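Local coordinates for protein aminoglycoside 6-adenylyltransferase (Bacillus subtilis, PDB 2PBE) that transfers the nucleotidyl group of ATP or GTP to the O-6 of streptomycin, adenylates streptidine likewise, and so mediates bacterial resistance to streptomycin, at residues Lys147-Arg152 against Leu263-Pro268; Pro190-Met195 against Tyr249-Lys254; Val125-Asp130 against Lys204-Ser209. All blocks are in the same frame, centred on the assembly; numbering follows the deposited sequence.

Contact 1: Lys147-Arg152 against Leu263-Pro268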
ATOM      1  N   LYS A 147      -3.375   8.258  -0.785  1.00 31.07           N
ATOM      2  CA  LYS A 147      -4.733   8.803  -0.782  1.00 32.83           C
ATOM      3  C   LYS A 147      -4.798   9.766  -1.963  1.00 32.92           C
ATOM      4  O   LYS A 147      -3.758  10.132  -2.503  1.00 31.93           O
ATOM      5  CB  LYS A 147      -5.022   9.541   0.520  1.00 35.31           C
ATOM      6  CG  LYS A 147      -3.963  10.527   0.947  1.00 39.94           C
ATOM      7  CD  LYS A 147      -4.500  11.502   1.985  1.00 42.97           C
ATOM      8  CE  LYS A 147      -5.397  12.552   1.324  1.00 46.04           C
ATOM      9  NZ  LYS A 147      -4.643  13.348   0.291  1.00 48.35           N
ATOM     10  N   ARG A 148      -6.007  10.165  -2.370  1.00 34.68           N
ATOM     11  CA  ARG A 148      -6.172  11.060  -3.525  1.00 36.00           C
ATOM     12  C   ARG A 148      -5.202  12.244  -3.447  1.00 34.27           C
ATOM     13  O   ARG A 148      -5.222  13.026  -2.483  1.00 34.56           O
ATOM     14  CB  ARG A 148      -7.621  11.577  -3.647  1.00 39.11           C
ATOM     15  CG  ARG A 148      -7.977  12.103  -5.064  1.00 45.68           C
ATOM     16  CD  ARG A 148      -8.985  13.252  -5.008  1.00 49.03           C
ATOM     17  NE  ARG A 148      -8.454  14.282  -4.117  1.00 54.45           N
ATOM     18  CZ  ARG A 148      -8.697  15.596  -4.187  1.00 55.55           C
ATOM     19  NH1 ARG A 148      -9.496  16.083  -5.127  1.00 55.63           N
ATOM     20  NH2 ARG A 148      -8.105  16.429  -3.333  1.00 54.99           N
ATOM     21  N   PRO A 149      -4.354  12.404  -4.465  1.00 32.02           N
ATOM     22  CA  PRO A 149      -3.418  13.520  -4.402  1.00 32.05           C
ATOM     23  C   PRO A 149      -4.080  14.848  -4.666  1.00 32.54           C
ATOM     24  O   PRO A 149      -5.129  14.905  -5.317  1.00 32.61           O
ATOM     25  CB  PRO A 149      -2.401  13.175  -5.483  1.00 32.71           C
ATOM     26  CG  PRO A 149      -3.242  12.500  -6.513  1.00 31.41           C
ATOM     27  CD  PRO A 149      -4.127  11.591  -5.676  1.00 31.23           C
ATOM     28  N   THR A 150      -3.484  15.902  -4.125  1.00 31.74           N
ATOM     29  CA  THR A 150      -3.968  17.244  -4.363  1.00 33.20           C
ATOM     30  C   THR A 150      -3.166  17.617  -5.607  1.00 33.54           C
ATOM     31  O   THR A 150      -2.204  16.913  -5.954  1.00 34.62           O
ATOM     32  CB  THR A 150      -3.600  18.183  -3.210  1.00 34.35           C
ATOM     33  OG1 THR A 150      -2.179  18.243  -3.072  1.00 36.12           O
ATOM     34  CG2 THR A 150      -4.191  17.674  -1.918  1.00 34.22           C
ATOM     35  N   ALA A 151      -3.554  18.694  -6.284  1.00 31.82           N
ATOM     36  CA  ALA A 151      -2.854  19.120  -7.496  1.00 30.33           C
ATOM     37  C   ALA A 151      -1.356  19.261  -7.231  1.00 30.38           C
ATOM     38  O   ALA A 151      -0.506  18.862  -8.049  1.00 29.26           O
ATOM     39  CB  ALA A 151      -3.424  20.437  -7.984  1.00 27.25           C
ATOM     40  N   ARG A 152      -1.043  19.800  -6.061  1.00 30.30           N
ATOM     41  CA  ARG A 152       0.332  20.012  -5.659  1.00 31.02           C
ATOM     42  C   ARG A 152       1.080  18.711  -5.371  1.00 31.19           C
ATOM     43  O   ARG A 152       2.205  18.524  -5.829  1.00 31.09           O
ATOM     44  CB  ARG A 152       0.358  20.909  -4.432  1.00 32.05           C
ATOM     45  CG  ARG A 152       1.728  21.243  -3.948  1.00 33.92           C
ATOM     46  CD  ARG A 152       1.644  22.309  -2.897  1.00 35.70           C
ATOM     47  NE  ARG A 152       2.984  22.672  -2.457  1.00 38.36           N
ATOM     48  CZ  ARG A 152       3.243  23.531  -1.485  1.00 38.66           C
ATOM     49  NH1 ARG A 152       2.251  24.134  -0.838  1.00 38.12           N
ATOM     50  NH2 ARG A 152       4.504  23.776  -1.148  1.00 39.84           N
ATOM     51  N   LEU A 263      -8.406  13.626 -12.343  1.00 35.03           N
ATOM     52  CA  LEU A 263      -8.626  14.632 -11.310  1.00 34.64           C
ATOM     53  C   LEU A 263      -8.631  16.027 -11.902  1.00 34.41           C
ATOM     54  O   LEU A 263      -8.884  17.003 -11.199  1.00 34.12           O
ATOM     55  CB  LEU A 263      -7.561  14.528 -10.214  1.00 32.95           C
ATOM     56  CG  LEU A 263      -7.433  13.112  -9.622  1.00 33.32           C
ATOM     57  CD1 LEU A 263      -6.160  12.992  -8.825  1.00 31.77           C
ATOM     58  CD2 LEU A 263      -8.650  12.767  -8.761  1.00 30.37           C
ATOM     59  N   ALA A 264      -8.359  16.110 -13.192  1.00 34.32           N
ATOM     60  CA  ALA A 264      -8.345  17.381 -13.889  1.00 35.40           C
ATOM     61  C   ALA A 264      -7.184  18.260 -13.395  1.00 35.88           C
ATOM     62  O   ALA A 264      -7.339  19.465 -13.181  1.00 35.60           O
ATOM     63  CB  ALA A 264      -9.704  18.113 -13.700  1.00 34.83           C
ATOM     64  N   TYR A 265      -6.021  17.647 -13.204  1.00 35.79           N
ATOM     65  CA  TYR A 265      -4.851  18.399 -12.780  1.00 35.98           C
ATOM     66  C   TYR A 265      -3.999  18.642 -14.011  1.00 36.91           C
ATOM     67  O   TYR A 265      -4.075  17.873 -14.970  1.00 37.19           O
ATOM     68  CB  TYR A 265      -4.037  17.617 -11.744  1.00 34.93           C
ATOM     69  CG  TYR A 265      -4.725  17.410 -10.402  1.00 33.08           C
ATOM     70  CD1 TYR A 265      -5.737  18.297  -9.940  1.00 31.41           C
ATOM     71  CD2 TYR A 265      -4.346  16.330  -9.567  1.00 32.97           C
ATOM     72  CE1 TYR A 265      -6.352  18.105  -8.676  1.00 31.76           C
ATOM     73  CE2 TYR A 265      -4.954  16.129  -8.295  1.00 31.62           C
ATOM     74  CZ  TYR A 265      -5.953  17.019  -7.860  1.00 31.54           C
ATOM     75  OH  TYR A 265      -6.558  16.826  -6.643  1.00 33.14           O
ATOM     76  N   LYS A 266      -3.194  19.707 -13.996  1.00 38.00           N
ATOM     77  CA  LYS A 266      -2.334  20.003 -15.135  1.00 38.66           C
ATOM     78  C   LYS A 266      -1.239  18.946 -15.288  1.00 38.02           C
ATOM     79  O   LYS A 266      -0.552  18.595 -14.318  1.00 37.50           O
ATOM     80  CB  LYS A 266      -1.674  21.379 -14.984  1.00 41.68           C
ATOM     81  CG  LYS A 266      -0.772  21.768 -16.166  1.00 46.04           C
ATOM     82  CD  LYS A 266      -0.184  23.180 -16.056  1.00 50.71           C
ATOM     83  CE  LYS A 266       0.950  23.264 -15.035  1.00 52.77           C
ATOM     84  NZ  LYS A 266       1.599  24.594 -15.039  1.00 54.23           N
ATOM     85  N   TYR A 267      -1.086  18.425 -16.506  1.00 36.07           N
ATOM     86  CA  TYR A 267      -0.036  17.457 -16.763  1.00 34.73           C
ATOM     87  C   TYR A 267       1.252  18.286 -16.826  1.00 33.89           C
ATOM     88  O   TYR A 267       1.336  19.253 -17.573  1.00 34.38           O
ATOM     89  CB  TYR A 267      -0.269  16.749 -18.091  1.00 31.78           C
ATOM     90  CG  TYR A 267       0.731  15.654 -18.324  1.00 28.91           C
ATOM     91  CD1 TYR A 267       0.679  14.446 -17.573  1.00 27.53           C
ATOM     92  CD2 TYR A 267       1.783  15.830 -19.257  1.00 27.08           C
ATOM     93  CE1 TYR A 267       1.662  13.436 -17.746  1.00 27.48           C
ATOM     94  CE2 TYR A 267       2.772  14.829 -19.448  1.00 26.62           C
ATOM     95  CZ  TYR A 267       2.712  13.639 -18.688  1.00 27.97           C
ATOM     96  OH  TYR A 267       3.700  12.692 -18.839  1.00 28.13           O
ATOM     97  N   PRO A 268       2.265  17.929 -16.024  1.00 32.38           N
ATOM     98  CA  PRO A 268       3.510  18.697 -16.049  1.00 32.82           C
ATOM     99  C   PRO A 268       4.259  18.612 -17.358  1.00 32.72           C
ATOM    100  O   PRO A 268       3.917  17.825 -18.230  1.00 31.86           O
ATOM    101  CB  PRO A 268       4.312  18.082 -14.912  1.00 33.40           C
ATOM    102  CG  PRO A 268       3.264  17.519 -14.009  1.00 33.55           C
ATOM    103  CD  PRO A 268       2.304  16.904 -14.971  1.00 32.06           C
TER
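The ring of Y265 is sandwiched between A151 and L263, a compact example of how one aromatic residue can fasten a loop to the start of a helix. Over one face sits A151, whose CA stands 3.5 Å from the ring centroid and only 3° off the normal, a well-centred CH-pi contact; its CB leans over the CD1 side of the same face at 3.7 Å from Y265 CD1. The opposite face is covered from within its own segment by CB of L263. With CG anti to the carbonyl carbon (chi1 -67°), Y265 carries its ring toward 147-152. At the edge, in the plane of the ring, lies the carbonyl oxygen of P149, and Y265 OH donates to it a hydrogen bond of 2.7 Å. The hydroxyl approaches in the carbonyl plane, on a lone pair, so the bond and the two covered faces together limit how the ring can turn.

R148 closes over the hydroxyl end. Its guanidinium plane is turned 70° from the ring, with Y265 OH above one face near the rim; the 3.4 Å from R148 NH1 to Y265 OH has too poor an angle for a hydrogen bond. The branches of L263 divide the apolar work: CD1 meets P149 CG at 3.8 Å, while CD2 runs along CG and CD of R148.

T150, the N-cap of helix 151-173, turns its OG1 to the backbone N of E153, and A264 completes a Schellman motif ending helix 238-263. The contact therefore joins one helix's beginning to another's end, with F154 of helix 151-173 also touching Y265.

Contact 2: Pro190-Met195 against Tyr249-Lys254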
ATOM      1  N   PRO A 190      10.126   3.875  -6.881  1.00 26.76           N
ATOM      2  CA  PRO A 190       9.145   4.064  -5.806  1.00 26.30           C
ATOM      3  C   PRO A 190       8.107   5.148  -6.111  1.00 26.33           C
ATOM      4  O   PRO A 190       6.977   5.087  -5.617  1.00 27.42           O
ATOM      5  CB  PRO A 190      10.018   4.388  -4.592  1.00 25.41           C
ATOM      6  CG  PRO A 190      11.233   3.541  -4.846  1.00 25.55           C
ATOM      7  CD  PRO A 190      11.493   3.783  -6.320  1.00 25.35           C
ATOM      8  N   ASN A 191       8.471   6.134  -6.925  1.00 26.63           N
ATOM      9  CA  ASN A 191       7.496   7.176  -7.254  1.00 27.41           C
ATOM     10  C   ASN A 191       6.539   6.672  -8.336  1.00 26.72           C
ATOM     11  O   ASN A 191       5.379   7.044  -8.361  1.00 26.12           O
ATOM     12  CB  ASN A 191       8.181   8.478  -7.679  1.00 27.32           C
ATOM     13  CG  ASN A 191       8.537   9.357  -6.483  1.00 27.70           C
ATOM     14  OD1 ASN A 191       9.638   9.287  -5.942  1.00 26.78           O
ATOM     15  ND2 ASN A 191       7.588  10.173  -6.051  1.00 28.46           N
ATOM     16  N   LEU A 192       7.023   5.803  -9.213  1.00 26.85           N
ATOM     17  CA  LEU A 192       6.172   5.219 -10.236  1.00 27.83           C
ATOM     18  C   LEU A 192       5.074   4.449  -9.483  1.00 30.04           C
ATOM     19  O   LEU A 192       3.892   4.510  -9.837  1.00 30.41           O
ATOM     20  CB  LEU A 192       6.984   4.261 -11.110  1.00 25.48           C
ATOM     21  CG  LEU A 192       6.195   3.226 -11.918  1.00 25.41           C
ATOM     22  CD1 LEU A 192       5.213   3.929 -12.873  1.00 24.91           C
ATOM     23  CD2 LEU A 192       7.170   2.348 -12.704  1.00 25.11           C
ATOM     24  N   LEU A 193       5.485   3.754  -8.423  1.00 30.25           N
ATOM     25  CA  LEU A 193       4.566   2.989  -7.596  1.00 30.83           C
ATOM     26  C   LEU A 193       3.513   3.855  -6.923  1.00 31.50           C
ATOM     27  O   LEU A 193       2.350   3.462  -6.828  1.00 30.26           O
ATOM     28  CB  LEU A 193       5.337   2.237  -6.529  1.00 31.97           C
ATOM     29  CG  LEU A 193       5.895   0.854  -6.818  1.00 32.62           C
ATOM     30  CD1 LEU A 193       6.471   0.318  -5.529  1.00 33.83           C
ATOM     31  CD2 LEU A 193       4.794  -0.070  -7.315  1.00 32.55           C
ATOM     32  N   ARG A 194       3.926   5.021  -6.429  1.00 33.80           N
ATOM     33  CA  ARG A 194       3.000   5.943  -5.778  1.00 35.07           C
ATOM     34  C   ARG A 194       2.001   6.387  -6.811  1.00 35.06           C
ATOM     35  O   ARG A 194       0.812   6.446  -6.537  1.00 35.45           O
ATOM     36  CB  ARG A 194       3.730   7.177  -5.245  1.00 36.50           C
ATOM     37  CG  ARG A 194       2.833   8.156  -4.509  1.00 37.67           C
ATOM     38  CD  ARG A 194       3.630   9.331  -3.997  1.00 40.92           C
ATOM     39  NE  ARG A 194       4.741   8.922  -3.132  1.00 43.11           N
ATOM     40  CZ  ARG A 194       4.603   8.642  -1.841  1.00 46.03           C
ATOM     41  NH1 ARG A 194       3.403   8.729  -1.246  1.00 41.85           N
ATOM     42  NH2 ARG A 194       5.671   8.267  -1.152  1.00 48.55           N
HETATM   43  N   MSE A 195       2.501   6.708  -7.999  1.00 35.77           N
HETATM   44  CA  MSE A 195       1.646   7.142  -9.104  1.00 37.36           C
HETATM   45  C   MSE A 195       0.629   6.050  -9.432  1.00 36.71           C
HETATM   46  O   MSE A 195      -0.545   6.335  -9.699  1.00 36.16           O
HETATM   47  CB  MSE A 195       2.501   7.447 -10.347  1.00 39.01           C
HETATM   48  CG  MSE A 195       1.740   8.164 -11.458  1.00 41.77           C
HETATM   49 SE   MSE A 195       0.760   9.746 -10.838  1.00 49.23          SE
HETATM   50  CE  MSE A 195       2.250  11.023 -10.656  1.00 44.37           C
ATOM     51  N   TYR A 249       9.852   5.202 -17.442  1.00 26.82           N
ATOM     52  CA  TYR A 249       9.389   6.381 -18.177  1.00 27.93           C
ATOM     53  C   TYR A 249       8.028   6.106 -18.790  1.00 27.96           C
ATOM     54  O   TYR A 249       7.053   6.828 -18.545  1.00 29.10           O
ATOM     55  CB  TYR A 249      10.367   6.738 -19.316  1.00 29.06           C
ATOM     56  CG  TYR A 249      11.547   7.587 -18.904  1.00 29.06           C
ATOM     57  CD1 TYR A 249      11.964   7.642 -17.546  1.00 29.54           C
ATOM     58  CD2 TYR A 249      12.262   8.355 -19.859  1.00 28.55           C
ATOM     59  CE1 TYR A 249      13.050   8.432 -17.148  1.00 29.93           C
ATOM     60  CE2 TYR A 249      13.372   9.174 -19.465  1.00 29.82           C
ATOM     61  CZ  TYR A 249      13.756   9.202 -18.101  1.00 31.60           C
ATOM     62  OH  TYR A 249      14.810   9.987 -17.678  1.00 32.40           O
ATOM     63  N   ALA A 250       7.990   5.044 -19.592  1.00 26.48           N
ATOM     64  CA  ALA A 250       6.783   4.624 -20.285  1.00 24.40           C
ATOM     65  C   ALA A 250       5.624   4.451 -19.321  1.00 24.50           C
ATOM     66  O   ALA A 250       4.523   4.936 -19.565  1.00 24.65           O
ATOM     67  CB  ALA A 250       7.054   3.328 -21.015  1.00 24.55           C
ATOM     68  N   LEU A 251       5.876   3.766 -18.207  1.00 23.40           N
ATOM     69  CA  LEU A 251       4.830   3.535 -17.230  1.00 23.30           C
ATOM     70  C   LEU A 251       4.432   4.773 -16.449  1.00 24.26           C
ATOM     71  O   LEU A 251       3.276   4.911 -16.063  1.00 24.51           O
ATOM     72  CB  LEU A 251       5.248   2.432 -16.275  1.00 22.85           C
ATOM     73  CG  LEU A 251       5.176   1.043 -16.909  1.00 22.84           C
ATOM     74  CD1 LEU A 251       5.795   0.013 -15.996  1.00 22.99           C
ATOM     75  CD2 LEU A 251       3.712   0.687 -17.202  1.00 23.82           C
ATOM     76  N   PHE A 252       5.379   5.679 -16.220  1.00 24.36           N
ATOM     77  CA  PHE A 252       5.048   6.877 -15.460  1.00 24.74           C
ATOM     78  C   PHE A 252       4.168   7.806 -16.261  1.00 24.95           C
ATOM     79  O   PHE A 252       3.308   8.476 -15.699  1.00 23.82           O
ATOM     80  CB  PHE A 252       6.300   7.652 -15.028  1.00 24.96           C
ATOM     81  CG  PHE A 252       6.051   8.552 -13.855  1.00 24.34           C
ATOM     82  CD1 PHE A 252       5.865   7.997 -12.581  1.00 24.71           C
ATOM     83  CD2 PHE A 252       5.964   9.947 -14.013  1.00 24.46           C
ATOM     84  CE1 PHE A 252       5.592   8.826 -11.445  1.00 26.31           C
ATOM     85  CE2 PHE A 252       5.690  10.808 -12.887  1.00 25.75           C
ATOM     86  CZ  PHE A 252       5.503  10.237 -11.599  1.00 25.63           C
ATOM     87  N   ARG A 253       4.402   7.862 -17.568  1.00 25.74           N
ATOM     88  CA  ARG A 253       3.601   8.721 -18.430  1.00 26.80           C
ATOM     89  C   ARG A 253       2.183   8.195 -18.339  1.00 26.90           C
ATOM     90  O   ARG A 253       1.249   8.930 -18.043  1.00 26.84           O
ATOM     91  CB  ARG A 253       4.077   8.647 -19.891  1.00 25.93           C
ATOM     92  CG  ARG A 253       5.444   9.260 -20.120  1.00 26.32           C
ATOM     93  CD  ARG A 253       5.970   9.019 -21.544  1.00 27.62           C
ATOM     94  NE  ARG A 253       7.352   9.486 -21.664  1.00 26.17           N
ATOM     95  CZ  ARG A 253       8.385   8.719 -22.017  1.00 28.94           C
ATOM     96  NH1 ARG A 253       8.208   7.437 -22.297  1.00 28.13           N
ATOM     97  NH2 ARG A 253       9.610   9.243 -22.090  1.00 30.29           N
ATOM     98  N   LYS A 254       2.062   6.898 -18.592  1.00 26.99           N
ATOM     99  CA  LYS A 254       0.791   6.210 -18.569  1.00 28.47           C
ATOM    100  C   LYS A 254      -0.041   6.550 -17.325  1.00 29.25           C
ATOM    101  O   LYS A 254      -1.143   7.090 -17.435  1.00 32.06           O
ATOM    102  CB  LYS A 254       1.033   4.701 -18.651  1.00 28.04           C
ATOM    103  CG  LYS A 254      -0.247   3.885 -18.754  1.00 29.27           C
ATOM    104  CD  LYS A 254       0.014   2.428 -19.110  1.00 30.19           C
ATOM    105  CE  LYS A 254      -1.292   1.649 -19.064  1.00 29.57           C
ATOM    106  NZ  LYS A 254      -1.144   0.215 -19.395  1.00 33.62           N
TER
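With CG of F252 anti to its backbone N (chi1 -158°), the phenyl ring reaches across to helix 190-195, where L192, its own CG likewise anti to N (chi1 160°), and M195, bent at chi2 and chi3, come to meet it. This is helix-helix packing in the all-helical part of the enzyme: the two segments run nearly the same way, their axes 9.5 Å apart at closest approach and inclined by 27°.

The ring enters edge first. In its plane lie the CA of L192, 3.6 Å from F252 CD1, and the carbonyl oxygen of N191, which already accepts the helical bond from the N of M195. L192 and F252 are also the residues whose CA atoms come nearest across the segments, at 5.6 Å. Beside the ring, L192 sends CD1 to the CB of L251, 3.7 Å away, the two leucine side chains crossing at a slant.

F252 is buried and belongs to a larger aromatic cluster, stacking on F161 and meeting W162, both of helix 151-173. M195, also buried, reaches F154 and C158 of that helix, so three helices share the packing.

M195 is modelled as selenomethionine, and it makes a Met-aromatic contact: SE stands 5.4 Å from the centroid of the F252 ring in an oblique position, while the terminal CE comes within 3.5 Å of F252 CZ.

Contact 3: Val125-Asp130 against Lys204-Ser209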
ATOM      1  N   VAL A 125      -2.764   3.044  10.678  1.00 33.31           N
ATOM      2  CA  VAL A 125      -3.876   2.693   9.795  1.00 32.77           C
ATOM      3  C   VAL A 125      -3.337   1.991   8.554  1.00 32.78           C
ATOM      4  O   VAL A 125      -2.294   2.372   8.037  1.00 31.58           O
ATOM      5  CB  VAL A 125      -4.641   3.943   9.322  1.00 32.72           C
ATOM      6  CG1 VAL A 125      -5.811   3.540   8.438  1.00 33.69           C
ATOM      7  CG2 VAL A 125      -5.124   4.750  10.520  1.00 33.06           C
ATOM      8  N   LEU A 126      -4.042   0.965   8.085  1.00 32.96           N
ATOM      9  CA  LEU A 126      -3.596   0.256   6.891  1.00 33.15           C
ATOM     10  C   LEU A 126      -4.523   0.459   5.716  1.00 32.43           C
ATOM     11  O   LEU A 126      -4.069   0.538   4.561  1.00 32.34           O
ATOM     12  CB  LEU A 126      -3.450  -1.239   7.170  1.00 34.59           C
ATOM     13  CG  LEU A 126      -2.476  -1.648   8.280  1.00 36.79           C
ATOM     14  CD1 LEU A 126      -2.323  -3.168   8.278  1.00 38.25           C
ATOM     15  CD2 LEU A 126      -1.113  -0.991   8.083  1.00 37.97           C
ATOM     16  N   LEU A 127      -5.815   0.546   6.003  1.00 31.37           N
ATOM     17  CA  LEU A 127      -6.825   0.751   4.970  1.00 29.67           C
ATOM     18  C   LEU A 127      -8.003   1.553   5.472  1.00 29.27           C
ATOM     19  O   LEU A 127      -8.498   1.339   6.580  1.00 29.46           O
ATOM     20  CB  LEU A 127      -7.328  -0.596   4.430  1.00 29.27           C
ATOM     21  CG  LEU A 127      -8.406  -0.611   3.337  1.00 28.37           C
ATOM     22  CD1 LEU A 127      -7.971   0.180   2.088  1.00 27.81           C
ATOM     23  CD2 LEU A 127      -8.678  -2.064   2.979  1.00 28.43           C
ATOM     24  N   ASP A 128      -8.440   2.484   4.632  1.00 29.67           N
ATOM     25  CA  ASP A 128      -9.591   3.333   4.909  1.00 28.85           C
ATOM     26  C   ASP A 128     -10.388   3.324   3.613  1.00 28.67           C
ATOM     27  O   ASP A 128      -9.897   3.745   2.577  1.00 26.84           O
ATOM     28  CB  ASP A 128      -9.149   4.760   5.240  1.00 29.68           C
ATOM     29  CG  ASP A 128     -10.286   5.607   5.753  1.00 31.88           C
ATOM     30  OD1 ASP A 128     -11.423   5.089   5.844  1.00 36.27           O
ATOM     31  OD2 ASP A 128     -10.061   6.787   6.076  1.00 34.04           O
ATOM     32  N   LYS A 129     -11.616   2.839   3.673  1.00 30.10           N
ATOM     33  CA  LYS A 129     -12.428   2.755   2.473  1.00 32.66           C
ATOM     34  C   LYS A 129     -13.292   3.966   2.227  1.00 35.47           C
ATOM     35  O   LYS A 129     -13.729   4.198   1.100  1.00 36.52           O
ATOM     36  CB  LYS A 129     -13.298   1.503   2.508  1.00 30.82           C
ATOM     37  CG  LYS A 129     -12.508   0.187   2.477  1.00 28.86           C
ATOM     38  CD  LYS A 129     -13.465  -0.994   2.341  1.00 28.16           C
ATOM     39  CE  LYS A 129     -12.744  -2.324   2.333  1.00 27.07           C
ATOM     40  NZ  LYS A 129     -13.706  -3.446   2.242  1.00 23.99           N
ATOM     41  N   ASP A 130     -13.504   4.755   3.272  1.00 38.44           N
ATOM     42  CA  ASP A 130     -14.334   5.943   3.160  1.00 42.58           C
ATOM     43  C   ASP A 130     -13.594   7.260   3.250  1.00 45.02           C
ATOM     44  O   ASP A 130     -14.007   8.239   2.625  1.00 45.11           O
ATOM     45  CB  ASP A 130     -15.423   5.887   4.218  1.00 42.77           C
ATOM     46  CG  ASP A 130     -16.134   4.542   4.230  1.00 43.26           C
ATOM     47  OD1 ASP A 130     -16.520   4.084   3.131  1.00 43.73           O
ATOM     48  OD2 ASP A 130     -16.287   3.949   5.319  1.00 42.37           O
ATOM     49  N   LYS A 204     -11.265   3.084  -6.651  1.00 50.70           N
ATOM     50  CA  LYS A 204     -12.006   2.822  -5.429  1.00 48.33           C
ATOM     51  C   LYS A 204     -12.322   4.004  -4.535  1.00 46.13           C
ATOM     52  O   LYS A 204     -13.415   4.090  -3.979  1.00 45.60           O
ATOM     53  CB  LYS A 204     -11.241   1.766  -4.611  1.00 50.39           C
ATOM     54  CG  LYS A 204     -10.457   0.707  -5.407  1.00 49.95           C
ATOM     55  CD  LYS A 204     -11.340  -0.140  -6.347  1.00 51.43           C
ATOM     56  CE  LYS A 204     -12.401  -0.991  -5.609  1.00 50.09           C
ATOM     57  NZ  LYS A 204     -13.545  -0.197  -5.057  1.00 45.84           N
ATOM     58  N   GLY A 205     -11.352   4.886  -4.338  1.00 44.40           N
ATOM     59  CA  GLY A 205     -11.573   6.033  -3.469  1.00 40.88           C
ATOM     60  C   GLY A 205     -11.108   5.699  -2.061  1.00 39.79           C
ATOM     61  O   GLY A 205     -11.515   6.357  -1.106  1.00 38.71           O
ATOM     62  N   TYR A 206     -10.256   4.681  -1.924  1.00 39.55           N
ATOM     63  CA  TYR A 206      -9.754   4.286  -0.615  1.00 39.93           C
ATOM     64  C   TYR A 206      -8.409   4.941  -0.338  1.00 38.57           C
ATOM     65  O   TYR A 206      -7.788   5.522  -1.240  1.00 40.32           O
ATOM     66  CB  TYR A 206      -9.564   2.762  -0.511  1.00 40.67           C
ATOM     67  CG  TYR A 206     -10.730   1.860  -0.906  1.00 41.12           C
ATOM     68  CD1 TYR A 206     -12.090   2.300  -0.852  1.00 41.51           C
ATOM     69  CD2 TYR A 206     -10.489   0.505  -1.238  1.00 39.94           C
ATOM     70  CE1 TYR A 206     -13.173   1.407  -1.110  1.00 43.40           C
ATOM     71  CE2 TYR A 206     -11.555  -0.389  -1.497  1.00 41.70           C
ATOM     72  CZ  TYR A 206     -12.891   0.057  -1.428  1.00 42.89           C
ATOM     73  OH  TYR A 206     -13.915  -0.853  -1.645  1.00 43.12           O
ATOM     74  N   SER A 207      -7.979   4.865   0.918  1.00 36.83           N
ATOM     75  CA  SER A 207      -6.684   5.383   1.344  1.00 34.82           C
ATOM     76  C   SER A 207      -6.023   4.167   1.968  1.00 33.98           C
ATOM     77  O   SER A 207      -6.699   3.383   2.625  1.00 33.59           O
ATOM     78  CB  SER A 207      -6.852   6.475   2.413  1.00 34.51           C
ATOM     79  OG  SER A 207      -7.586   7.588   1.936  1.00 33.18           O
ATOM     80  N   PHE A 208      -4.723   3.996   1.782  1.00 32.45           N
ATOM     81  CA  PHE A 208      -4.067   2.835   2.358  1.00 32.77           C
ATOM     82  C   PHE A 208      -2.568   2.992   2.423  1.00 33.62           C
ATOM     83  O   PHE A 208      -2.022   4.001   1.987  1.00 33.89           O
ATOM     84  CB  PHE A 208      -4.419   1.582   1.556  1.00 32.02           C
ATOM     85  CG  PHE A 208      -4.088   1.693   0.096  1.00 30.96           C
ATOM     86  CD1 PHE A 208      -2.843   1.257  -0.391  1.00 29.99           C
ATOM     87  CD2 PHE A 208      -5.017   2.230  -0.811  1.00 29.93           C
ATOM     88  CE1 PHE A 208      -2.519   1.346  -1.788  1.00 30.10           C
ATOM     89  CE2 PHE A 208      -4.722   2.335  -2.213  1.00 29.29           C
ATOM     90  CZ  PHE A 208      -3.464   1.885  -2.704  1.00 27.80           C
ATOM     91  N   SER A 209      -1.904   1.996   2.989  1.00 34.17           N
ATOM     92  CA  SER A 209      -0.469   2.032   3.094  1.00 34.25           C
ATOM     93  C   SER A 209       0.135   1.024   2.131  1.00 35.20           C
ATOM     94  O   SER A 209      -0.509   0.043   1.762  1.00 33.89           O
ATOM     95  CB  SER A 209      -0.068   1.754   4.536  1.00 34.27           C
ATOM     96  OG  SER A 209       1.334   1.612   4.702  1.00 34.27           O
TER
HETATM   97  O   HOH W   1      -2.531  -1.272   3.265  1.00 30.17           O
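K129 and Y206 lie side by side and point the same way, the extended lysine chain running over one face of the tyrosine ring. K129 CG stands 3.8 Å from the ring centroid and 9° off its normal, a CH-pi contact; CB passes over the CE1 side and CD over CZ. K204 CB covers the opposite face, so the ring is held between the aliphatic parts of two lysines.

The pair flanks the end of an antiparallel strand pairing. L127 faces F208 in a non-hydrogen-bonded pair: with its CG anti to N (chi1 180°), L127 brings CD1 to 3.9 Å from F208 CB, while the phenyl ring leads away to stack on Y220. On the other face of the sheet, D128 and S207 set CB beside CB. Between their backbones run two bonds: D128 N to S207 O and S207 N to D128 O, each 2.8 Å. A third, S209 N to L126 O at 3.0 Å, is less straight (146°), and a water donates to the backbone O of both L126 and S209. Here L126 and L127 both face V26 of strand 23-28, a classic beta bulge.

Strand 207-209 thereby joins the sheet beyond 125-128. The polar ends are satisfied beyond the pair, D128 OD2 by Y135 and K129 NZ by the carbonyl oxygens of A17, near the end of helix 6-19, and of D20 just after it. The lysine can thus offer its methylenes to the ring while its ammonium, probably charged, is gripped by backbone carbonyls.

Of the contact segments, 125-130 comes first along the chain from the N terminus; contact 3 closes the loop that contains helices 151-173 and 177-204. Contact 1 opens inside it, at 147-152, and closes only at 263-268, so contacts 1 and 3 cross; they touch where K147 CB packs on S207 OG. Contact 2, between 190-195 and 249-254, is nested within the loop of contact 1 and crosses contact 3. Y267 packs on R253, bringing contacts 1 and 2 together, whereas contacts 2 and 3 stay about 7 Å apart at their nearest atoms. Contact 3 extends the mixed sheet; the other two bind the helical bundle.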